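Local structure of monalysin (Pseudomonas entomophila, 4MKO) at residues A[33-45]-A[94-108]. The protein forms pores in host cell membranes as a cytolytic, aerolysin-like toxin that damages the Drosophila intestine and contributes to bacterial virulence. Residues are numbered along the deposited sequence; the frame is centred on the assembly and turned at random.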
loop_
_atom_site.group_PDB
_atom_site.type_symbol
_atom_site.label_atom_id
_atom_site.label_comp_id
_atom_site.label_asym_id
_atom_site.label_seq_id
_atom_site.Cartn_x
_atom_site.Cartn_y
_atom_site.Cartn_z
ATOM N N ASP A 33 -1.283 -1.743 11.507
ATOM C CA ASP A 33 -0.584 -1.175 12.668
ATOM C C ASP A 33 0.898 -1.471 12.415
ATOM O O ASP A 33 1.343 -2.622 12.537
ATOM C CB ASP A 33 -1.073 -1.859 13.966
ATOM C CG ASP A 33 -0.284 -1.551 15.234
ATOM O OD1 ASP A 33 0.600 -0.668 15.189
ATOM O OD2 ASP A 33 -0.555 -2.187 16.268
ATOM N N GLY A 34 1.618 -0.451 11.973
ATOM C CA GLY A 34 3.036 -0.579 11.661
ATOM C C GLY A 34 3.854 0.517 12.306
ATOM O O GLY A 34 3.294 1.506 12.789
ATOM N N ILE A 35 5.186 0.348 12.302
ATOM C CA ILE A 35 6.105 1.328 12.899
ATOM C C ILE A 35 6.377 2.507 11.966
ATOM O O ILE A 35 6.204 2.403 10.743
ATOM C CB ILE A 35 7.449 0.653 13.338
ATOM C CG1 ILE A 35 8.222 0.073 12.124
ATOM C CG2 ILE A 35 7.204 -0.431 14.456
ATOM C CD1 ILE A 35 9.741 0.101 12.286
ATOM N N THR A 36 6.882 3.600 12.550
ATOM C CA THR A 36 7.326 4.739 11.783
ATOM C C THR A 36 8.858 4.683 11.684
ATOM O O THR A 36 9.528 4.371 12.672
ATOM C CB THR A 36 6.883 6.075 12.426
ATOM O OG1 THR A 36 5.455 6.093 12.581
ATOM C CG2 THR A 36 7.350 7.283 11.612
ATOM N N VAL A 37 9.385 4.957 10.494
ATOM C CA VAL A 37 10.842 5.057 10.236
ATOM C C VAL A 37 11.132 6.436 9.661
ATOM O O VAL A 37 10.200 7.149 9.280
ATOM C CB VAL A 37 11.397 3.941 9.320
ATOM C CG1 VAL A 37 11.169 2.555 9.937
ATOM C CG2 VAL A 37 10.853 4.053 7.884
ATOM N N TYR A 38 12.420 6.822 9.606
ATOM C CA TYR A 38 12.806 8.133 9.095
ATOM C C TYR A 38 14.010 7.992 8.178
ATOM O O TYR A 38 14.996 7.359 8.545
ATOM C CB TYR A 38 13.117 9.109 10.248
ATOM C CG TYR A 38 13.513 10.486 9.763
ATOM C CD1 TYR A 38 14.841 10.790 9.468
ATOM C CD2 TYR A 38 12.563 11.493 9.614
ATOM C CE1 TYR A 38 15.211 12.057 9.014
ATOM C CE2 TYR A 38 12.918 12.759 9.141
ATOM C CZ TYR A 38 14.245 13.035 8.843
ATOM O OH TYR A 38 14.609 14.283 8.391
ATOM N N GLY A 39 13.935 8.625 7.022
ATOM C CA GLY A 39 15.020 8.616 6.056
ATOM C C GLY A 39 14.651 9.335 4.789
ATOM O O GLY A 39 13.532 9.846 4.659
ATOM N N ASP A 40 15.585 9.355 3.836
ATOM C CA ASP A 40 15.396 10.032 2.568
ATOM C C ASP A 40 14.382 9.411 1.625
ATOM O O ASP A 40 14.335 8.189 1.459
ATOM C CB ASP A 40 16.724 10.141 1.805
ATOM C CG ASP A 40 17.728 11.133 2.363
ATOM O OD1 ASP A 40 17.312 12.043 3.125
ATOM O OD2 ASP A 40 18.929 11.023 2.007
ATOM N N ILE A 41 13.620 10.289 0.940
ATOM C CA ILE A 41 12.759 9.973 -0.182
ATOM C C ILE A 41 12.982 11.118 -1.156
ATOM O O ILE A 41 12.986 12.290 -0.746
ATOM C CB ILE A 41 11.259 9.747 0.151
ATOM C CG1 ILE A 41 11.074 8.544 1.128
ATOM C CG2 ILE A 41 10.450 9.537 -1.139
ATOM C CD1 ILE A 41 9.586 7.990 1.274
ATOM N N TYR A 42 13.236 10.775 -2.421
ATOM C CA TYR A 42 13.468 11.743 -3.473
ATOM C C TYR A 42 12.126 12.146 -4.072
ATOM O O TYR A 42 11.417 11.314 -4.620
ATOM C CB TYR A 42 14.404 11.163 -4.555
ATOM C CG TYR A 42 14.854 12.192 -5.577
ATOM C CD1 TYR A 42 14.041 12.536 -6.657
ATOM C CD2 TYR A 42 16.105 12.797 -5.483
ATOM C CE1 TYR A 42 14.448 13.483 -7.598
ATOM C CE2 TYR A 42 16.527 13.734 -6.426
ATOM C CZ TYR A 42 15.687 14.087 -7.471
ATOM O OH TYR A 42 16.093 15.006 -8.401
ATOM N N ILE A 43 11.798 13.441 -3.992
ATOM C CA ILE A 43 10.558 13.983 -4.541
ATOM C C ILE A 43 10.920 15.277 -5.267
ATOM O O ILE A 43 11.440 16.200 -4.639
ATOM C CB ILE A 43 9.464 14.270 -3.456
ATOM C CG1 ILE A 43 9.185 13.047 -2.549
ATOM C CG2 ILE A 43 8.150 14.750 -4.128
ATOM C CD1 ILE A 43 8.420 13.386 -1.249
ATOM N N GLY A 44 10.592 15.322 -6.545
ATOM C CA GLY A 44 10.770 16.497 -7.392
ATOM C C GLY A 44 12.189 16.715 -7.860
ATOM O O GLY A 44 12.579 16.210 -8.916
ATOM N N LYS A 45 12.961 17.471 -7.080
ATOM C CA LYS A 45 14.338 17.817 -7.440
ATOM C C LYS A 45 15.383 17.398 -6.406
ATOM O O LYS A 45 16.570 17.618 -6.653
ATOM C CB LYS A 45 14.439 19.339 -7.728
ATOM C CG LYS A 45 13.654 19.800 -8.953
ATOM C CD LYS A 45 13.841 21.290 -9.223
ATOM C CE LYS A 45 12.545 22.054 -9.106
ATOM N NZ LYS A 45 12.731 23.503 -9.378
ATOM N N LYS A 94 9.105 13.587 -10.242
ATOM C CA LYS A 94 10.115 12.532 -10.210
ATOM C C LYS A 94 10.074 11.990 -8.761
ATOM O O LYS A 94 9.985 12.772 -7.812
ATOM C CB LYS A 94 11.499 13.118 -10.564
ATOM C CG LYS A 94 12.592 12.089 -10.779
ATOM C CD LYS A 94 13.892 12.774 -11.189
ATOM C CE LYS A 94 15.094 11.870 -11.059
ATOM N NZ LYS A 94 16.356 12.581 -11.400
ATOM N N TYR A 95 10.032 10.659 -8.602
ATOM C CA TYR A 95 9.890 10.046 -7.281
ATOM C C TYR A 95 10.689 8.753 -7.198
ATOM O O TYR A 95 10.554 7.895 -8.078
ATOM C CB TYR A 95 8.397 9.724 -7.014
ATOM C CG TYR A 95 8.103 9.219 -5.613
ATOM C CD1 TYR A 95 7.912 10.105 -4.554
ATOM C CD2 TYR A 95 7.981 7.853 -5.352
ATOM C CE1 TYR A 95 7.650 9.645 -3.262
ATOM C CE2 TYR A 95 7.720 7.382 -4.064
ATOM C CZ TYR A 95 7.562 8.280 -3.019
ATOM O OH TYR A 95 7.305 7.811 -1.743
ATOM N N SER A 96 11.478 8.602 -6.123
ATOM C CA SER A 96 12.253 7.379 -5.882
ATOM C C SER A 96 12.652 7.244 -4.432
ATOM O O SER A 96 12.798 8.244 -3.723
ATOM C CB SER A 96 13.481 7.305 -6.795
ATOM O OG SER A 96 14.413 8.319 -6.470
ATOM N N VAL A 97 12.824 5.993 -3.985
ATOM C CA VAL A 97 13.256 5.695 -2.626
ATOM C C VAL A 97 14.281 4.566 -2.667
ATOM O O VAL A 97 14.128 3.620 -3.450
ATOM C CB VAL A 97 12.101 5.444 -1.608
ATOM C CG1 VAL A 97 11.302 4.197 -1.946
ATOM C CG2 VAL A 97 12.621 5.394 -0.173
ATOM N N GLY A 98 15.296 4.686 -1.811
ATOM C CA GLY A 98 16.344 3.687 -1.665
ATOM C C GLY A 98 15.797 2.425 -1.033
ATOM O O GLY A 98 14.842 2.476 -0.251
ATOM N N ALA A 99 16.434 1.284 -1.334
ATOM C CA ALA A 99 16.045 -0.028 -0.823
ATOM C C ALA A 99 15.959 -0.126 0.694
ATOM O O ALA A 99 15.184 -0.966 1.181
ATOM C CB ALA A 99 17.013 -1.087 -1.339
ATOM N N ASN A 100 16.776 0.678 1.447
ATOM C CA ASN A 100 16.873 0.588 2.906
ATOM C C ASN A 100 15.606 1.025 3.654
ATOM O O ASN A 100 15.499 0.743 4.849
ATOM C CB ASN A 100 18.115 1.300 3.481
ATOM C CG ASN A 100 18.634 0.667 4.782
ATOM O OD1 ASN A 100 18.540 -0.554 5.012
ATOM N ND2 ASN A 100 19.204 1.474 5.676
ATOM N N ILE A 101 14.622 1.612 2.949
ATOM C CA ILE A 101 13.352 1.999 3.578
ATOM C C ILE A 101 12.650 0.722 4.072
ATOM O O ILE A 101 11.836 0.796 4.988
ATOM C CB ILE A 101 12.424 2.810 2.631
ATOM C CG1 ILE A 101 11.193 3.400 3.398
ATOM C CG2 ILE A 101 11.989 2.001 1.403
ATOM C CD1 ILE A 101 10.353 4.430 2.662
ATOM N N ASP A 102 13.003 -0.458 3.481
ATOM C CA ASP A 102 12.361 -1.719 3.840
ATOM C C ASP A 102 12.454 -2.074 5.321
ATOM O O ASP A 102 11.667 -2.899 5.777
ATOM C CB ASP A 102 12.825 -2.879 2.958
ATOM C CG ASP A 102 11.751 -3.960 2.861
ATOM O OD1 ASP A 102 10.598 -3.623 2.529
ATOM O OD2 ASP A 102 12.067 -5.133 3.131
ATOM N N ILE A 103 13.310 -1.384 6.118
ATOM C CA ILE A 103 13.314 -1.577 7.583
ATOM C C ILE A 103 11.900 -1.285 8.150
ATOM O O ILE A 103 11.570 -1.792 9.221
ATOM C CB ILE A 103 14.392 -0.748 8.339
ATOM C CG1 ILE A 103 14.133 0.780 8.230
ATOM C CG2 ILE A 103 15.810 -1.142 7.898
ATOM C CD1 ILE A 103 14.728 1.579 9.362
ATOM N N VAL A 104 11.078 -0.476 7.439
ATOM C CA VAL A 104 9.708 -0.177 7.888
ATOM C C VAL A 104 8.873 -1.474 7.897
ATOM O O VAL A 104 8.077 -1.676 8.810
ATOM C CB VAL A 104 9.015 0.979 7.101
ATOM C CG1 VAL A 104 8.664 0.585 5.669
ATOM C CG2 VAL A 104 7.776 1.500 7.848
ATOM N N ASN A 105 9.116 -2.354 6.916
ATOM C CA ASN A 105 8.415 -3.633 6.771
ATOM C C ASN A 105 8.904 -4.634 7.782
ATOM O O ASN A 105 8.105 -5.206 8.531
ATOM C CB ASN A 105 8.492 -4.128 5.328
ATOM C CG ASN A 105 7.490 -3.416 4.447
ATOM O OD1 ASN A 105 6.421 -2.983 4.923
ATOM N ND2 ASN A 105 7.788 -3.302 3.152
ATOM N N VAL A 106 10.230 -4.740 7.918
ATOM C CA VAL A 106 10.819 -5.637 8.900
ATOM C C VAL A 106 10.336 -5.313 10.326
ATOM O O VAL A 106 9.867 -6.216 11.019
ATOM C CB VAL A 106 12.366 -5.698 8.774
ATOM C CG1 VAL A 106 12.976 -6.579 9.865
ATOM C CG2 VAL A 106 12.771 -6.185 7.379
ATOM N N GLY A 107 10.354 -4.026 10.700
ATOM C CA GLY A 107 9.929 -3.590 12.017
ATOM C C GLY A 107 8.438 -3.762 12.256
ATOM O O GLY A 107 8.014 -3.859 13.403
ATOM N N SER A 108 7.643 -3.810 11.169
ATOM C CA SER A 108 6.171 -3.977 11.220
ATOM C C SER A 108 5.759 -5.440 11.008
ATOM O O SER A 108 4.559 -5.729 10.910
ATOM C CB SER A 108 5.507 -3.107 10.155
ATOM O OG SER A 108 5.801 -1.737 10.380
HETATM O O HOH W 1 2.082 -4.544 10.588
HETATM O O HOH W 2 15.996 6.850 -0.143
HETATM O O HOH W 3 9.889 16.359 -10.719
#
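Tyr42 and Lys94 both carry CG anti to the backbone N (chi1 -171° for each), and the lysine chain then runs extended, so that its methylenes pass the tyrosine ring at CE1, with Lys94 CD 3.7 Å from Tyr42 CE1. Beneath these side chains the backbones pair antiparallel: Tyr42 N gives to Ser96 O at 2.9 Å, Ser96 N returns a bond to Tyr42 O, and Gly44 N reaches Lys94 O. On the other face Tyr95 lies beside Ile43, both pointing the same way, while Ile41 CG2 comes within 3.5 Å of Tyr95 CE1. Past Val97, whose CG2 rests on Ile41 CG1, the two segments diverge; a water bridges Asp40 O and Gly98 N, and Ile101 CD1 then meets Ile41 CD1.

Farther along, Val37 sets its two methyls on neighbouring residues of helix 103-107: CG1 meets Ile103 CD1 at 3.7 Å, and CG2 meets Val104 CB. Ile35 CD1 lies over Gly107, 3.7 Å from its CA, at a spot with no side chain in the way. Ser108 OG relays between the segments, accepting from Ile35 N at 2.9 Å and donating to Val104 O at 2.8 Å. The buried Ile35 O, by contrast, faces Val104 CG2 and has no polar partner.

The contact thus lays a middle part of what is probably the pore-forming region, 67-135, along strand 29-43. Strands 136-151 and 173-191 back the Ile41, Ile43 and Tyr95 face, Tyr95 OH hydrogen-bonding to Tyr178 OH, while Pro54 of strand 46-67 touches Val104 and Ser108.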